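Local coordinates for protein arsenate Reductase (Corynebacterium glutamicum, PDB 3T38) that probably reduces arsenate to arsenite with thioredoxin as the reducing partner, on a low molecular weight tyrosine phosphatase fold, and so contributes to arsenic resistance, at residues Asn35-Glu40 with Thr147-Arg152. Numbering follows the deposited sequence.
Sequences NRYIFE and TDDVIR. With D1D ((4S,5S)-1,2-dithiane-4,5-diol), chain C.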
loop_
_atom_site.group_PDB
_atom_site.type_symbol
_atom_site.label_atom_id
_atom_site.label_comp_id
_atom_site.label_asym_id
_atom_site.label_seq_id
_atom_site.Cartn_x
_atom_site.Cartn_y
_atom_site.Cartn_z
ATOM N N ASN A 35 2.651 0.769 -15.497
ATOM C CA ASN A 35 1.264 0.360 -15.303
ATOM C C ASN A 35 0.904 -0.058 -13.851
ATOM O O ASN A 35 -0.130 0.363 -13.345
ATOM C CB ASN A 35 0.824 -0.625 -16.395
ATOM C CG ASN A 35 0.873 0.035 -17.791
ATOM O OD1 ASN A 35 1.255 1.226 -17.902
ATOM N ND2 ASN A 35 0.537 -0.717 -18.860
ATOM N N ARG A 36 1.747 -0.830 -13.155
ATOM C CA ARG A 36 1.433 -1.156 -11.747
ATOM C C ARG A 36 1.416 0.056 -10.892
ATOM O O ARG A 36 0.644 0.149 -9.927
ATOM C CB ARG A 36 2.466 -2.123 -11.120
ATOM C CG ARG A 36 2.423 -3.513 -11.756
ATOM C CD ARG A 36 1.116 -4.233 -11.311
ATOM N NE ARG A 36 0.011 -3.950 -12.187
ATOM C CZ ARG A 36 -1.278 -3.963 -11.824
ATOM N NH1 ARG A 36 -1.635 -4.194 -10.566
ATOM N NH2 ARG A 36 -2.214 -3.708 -12.724
ATOM N N TYR A 37 2.284 1.003 -11.206
ATOM C CA TYR A 37 2.373 2.217 -10.427
ATOM C C TYR A 37 1.066 2.922 -10.330
ATOM O O TYR A 37 0.595 3.294 -9.230
ATOM C CB TYR A 37 3.459 3.160 -10.921
ATOM C CG TYR A 37 4.632 3.077 -10.004
ATOM C CD1 TYR A 37 4.792 3.991 -8.947
ATOM C CD2 TYR A 37 5.596 2.099 -10.171
ATOM C CE1 TYR A 37 5.904 3.894 -8.063
ATOM C CE2 TYR A 37 6.714 2.013 -9.297
ATOM C CZ TYR A 37 6.851 2.899 -8.270
ATOM O OH TYR A 37 7.946 2.762 -7.418
ATOM N N ILE A 38 0.426 3.080 -11.458
ATOM C CA ILE A 38 -0.843 3.777 -11.403
ATOM C C ILE A 38 -2.013 2.991 -10.779
ATOM O O ILE A 38 -2.783 3.555 -9.999
ATOM C CB ILE A 38 -1.153 4.373 -12.733
ATOM C CG1 ILE A 38 -2.563 4.893 -12.759
ATOM C CG2 ILE A 38 -0.909 3.359 -13.819
ATOM C CD1 ILE A 38 -3.284 4.402 -13.936
ATOM N N PHE A 39 -2.178 1.724 -11.139
ATOM C CA PHE A 39 -3.310 0.976 -10.606
ATOM C C PHE A 39 -3.110 0.634 -9.121
ATOM O O PHE A 39 -4.092 0.662 -8.359
ATOM C CB PHE A 39 -3.602 -0.289 -11.380
ATOM C CG PHE A 39 -4.259 -0.035 -12.733
ATOM C CD1 PHE A 39 -3.473 0.099 -13.887
ATOM C CD2 PHE A 39 -5.644 0.029 -12.849
ATOM C CE1 PHE A 39 -4.035 0.332 -15.135
ATOM C CE2 PHE A 39 -6.238 0.252 -14.119
ATOM C CZ PHE A 39 -5.431 0.417 -15.264
ATOM N N GLU A 40 -1.866 0.323 -8.721
ATOM C CA GLU A 40 -1.580 0.026 -7.338
ATOM C C GLU A 40 -1.730 1.274 -6.504
ATOM O O GLU A 40 -2.240 1.230 -5.373
ATOM C CB GLU A 40 -0.206 -0.630 -7.149
ATOM C CG GLU A 40 -0.112 -1.993 -7.840
ATOM C CD GLU A 40 -1.129 -3.047 -7.296
ATOM O OE1 GLU A 40 -1.798 -2.818 -6.267
ATOM O OE2 GLU A 40 -1.247 -4.134 -7.901
ATOM N N THR A 147 5.530 4.303 1.231
ATOM C CA THR A 147 5.937 3.348 0.182
ATOM C C THR A 147 7.476 3.381 0.130
ATOM O O THR A 147 8.113 4.298 0.619
ATOM C CB THR A 147 5.372 3.722 -1.187
ATOM O OG1 THR A 147 5.780 5.057 -1.509
ATOM C CG2 THR A 147 3.781 3.594 -1.258
ATOM N N ASP A 148 8.059 2.339 -0.404
ATOM C CA ASP A 148 9.496 2.149 -0.347
ATOM C C ASP A 148 10.191 3.112 -1.282
ATOM O O ASP A 148 11.232 3.629 -0.933
ATOM C CB ASP A 148 9.846 0.704 -0.797
ATOM C CG ASP A 148 11.298 0.344 -0.535
ATOM O OD1 ASP A 148 11.664 0.241 0.663
ATOM O OD2 ASP A 148 12.025 0.129 -1.518
ATOM N N ASP A 149 9.630 3.372 -2.468
ATOM C CA ASP A 149 10.333 4.236 -3.425
ATOM C C ASP A 149 10.705 5.586 -2.764
ATOM O O ASP A 149 11.813 6.068 -2.939
ATOM C CB ASP A 149 9.513 4.491 -4.686
ATOM C CG ASP A 149 8.036 4.603 -4.403
ATOM O OD1 ASP A 149 7.595 5.151 -3.323
ATOM O OD2 ASP A 149 7.296 4.029 -5.208
ATOM N N VAL A 150 9.792 6.179 -1.991
ATOM C CA VAL A 150 10.068 7.494 -1.398
ATOM C C VAL A 150 11.062 7.479 -0.248
ATOM O O VAL A 150 11.700 8.503 -0.001
ATOM C CB VAL A 150 8.787 8.315 -1.048
ATOM C CG1 VAL A 150 7.895 8.376 -2.330
ATOM C CG2 VAL A 150 8.027 7.698 0.125
ATOM N N ILE A 151 11.215 6.326 0.412
ATOM C CA ILE A 151 12.228 6.180 1.388
ATOM C C ILE A 151 13.563 6.137 0.683
ATOM O O ILE A 151 14.483 6.855 1.054
ATOM C CB ILE A 151 12.030 4.931 2.269
ATOM C CG1 ILE A 151 10.695 4.997 3.068
ATOM C CG2 ILE A 151 13.211 4.802 3.263
ATOM C CD1 ILE A 151 10.245 3.535 3.608
ATOM N N ARG A 152 13.664 5.343 -0.373
ATOM C CA ARG A 152 14.941 5.189 -1.127
ATOM C C ARG A 152 15.427 6.513 -1.714
ATOM O O ARG A 152 16.648 6.786 -1.817
ATOM C CB ARG A 152 14.779 4.185 -2.233
ATOM C CG ARG A 152 14.648 2.733 -1.768
ATOM C CD ARG A 152 14.692 1.770 -2.953
ATOM N NE ARG A 152 14.546 0.359 -2.595
ATOM C CZ ARG A 152 15.540 -0.520 -2.653
ATOM N NH1 ARG A 152 16.772 -0.145 -3.023
ATOM N NH2 ARG A 152 15.319 -1.768 -2.301
HETATM S S1 D1D C . 3.373 -2.517 -5.818
HETATM C C1 D1D C . 4.138 -3.450 -7.184
HETATM C C2 D1D C . 5.237 -2.626 -7.748
HETATM O O2 D1D C . 5.646 -3.228 -8.909
HETATM C C3 D1D C . 4.636 -1.360 -8.313
HETATM O O3 D1D C . 5.410 -1.133 -9.394
HETATM C C4 D1D C . 4.696 -0.115 -7.471
HETATM S S4 D1D C . 3.405 -0.252 -6.191
#
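Where the helical N-terminal region of this arsenate reductase faces its low molecular weight phosphatase domain, a single tyrosine-carboxylate hydrogen bond links helix 31-49 to helix 148-153, a worked example of how one long side chain can join helices whose backbones do not touch. The backbones stay well apart, with Tyr37 CA and Asp149 CA, the nearest pair, 10.8 Å from each other. Tyr37 and Asp149 reach out from opposite directions, and Tyr37 OH donates a hydrogen bond to Asp149 OD2 at 2.6 Å. The bond uses the anti lone pair of OD2, and the aspartate oxygen lies at the ring edge near the ring plane, with the carboxylate turned 37° from the ring. The same OD2 forms a salt bridge with Arg66 of helix 55-73, so a phenol and a guanidinium share one oxygen of this buried acid, which would be expected to favour its ionised form. The other oxygen, Asp149 OD1, takes a 2.6 Å bond from Thr147 OG1 on its syn side and a weak one from Val150 N. A chi1 of 36° sets CG of Asp149 between the backbone N and the carbonyl carbon, and the carboxylate's own rotation then presents OD1 to Thr147 and Val150 and OD2 to Tyr37.

One face of the Tyr37 ring supports the bound dithiane-diol, whose C4 sits 3.4 Å above the ring plane, offset toward the rim. Glu40 CB approaches the ligand sulfur S4 at 3.8 Å, and Arg36 CB lies 3.6 Å from its hydroxyl oxygen O3. Arg36 also forms a salt bridge with the carboxylate of Asp148 of the second subunit, whose backbone N donates to Glu40. Thr33 and Arg66 complete this dithiane-diol pocket, beside the low molecular weight tyrosine phosphatase fold.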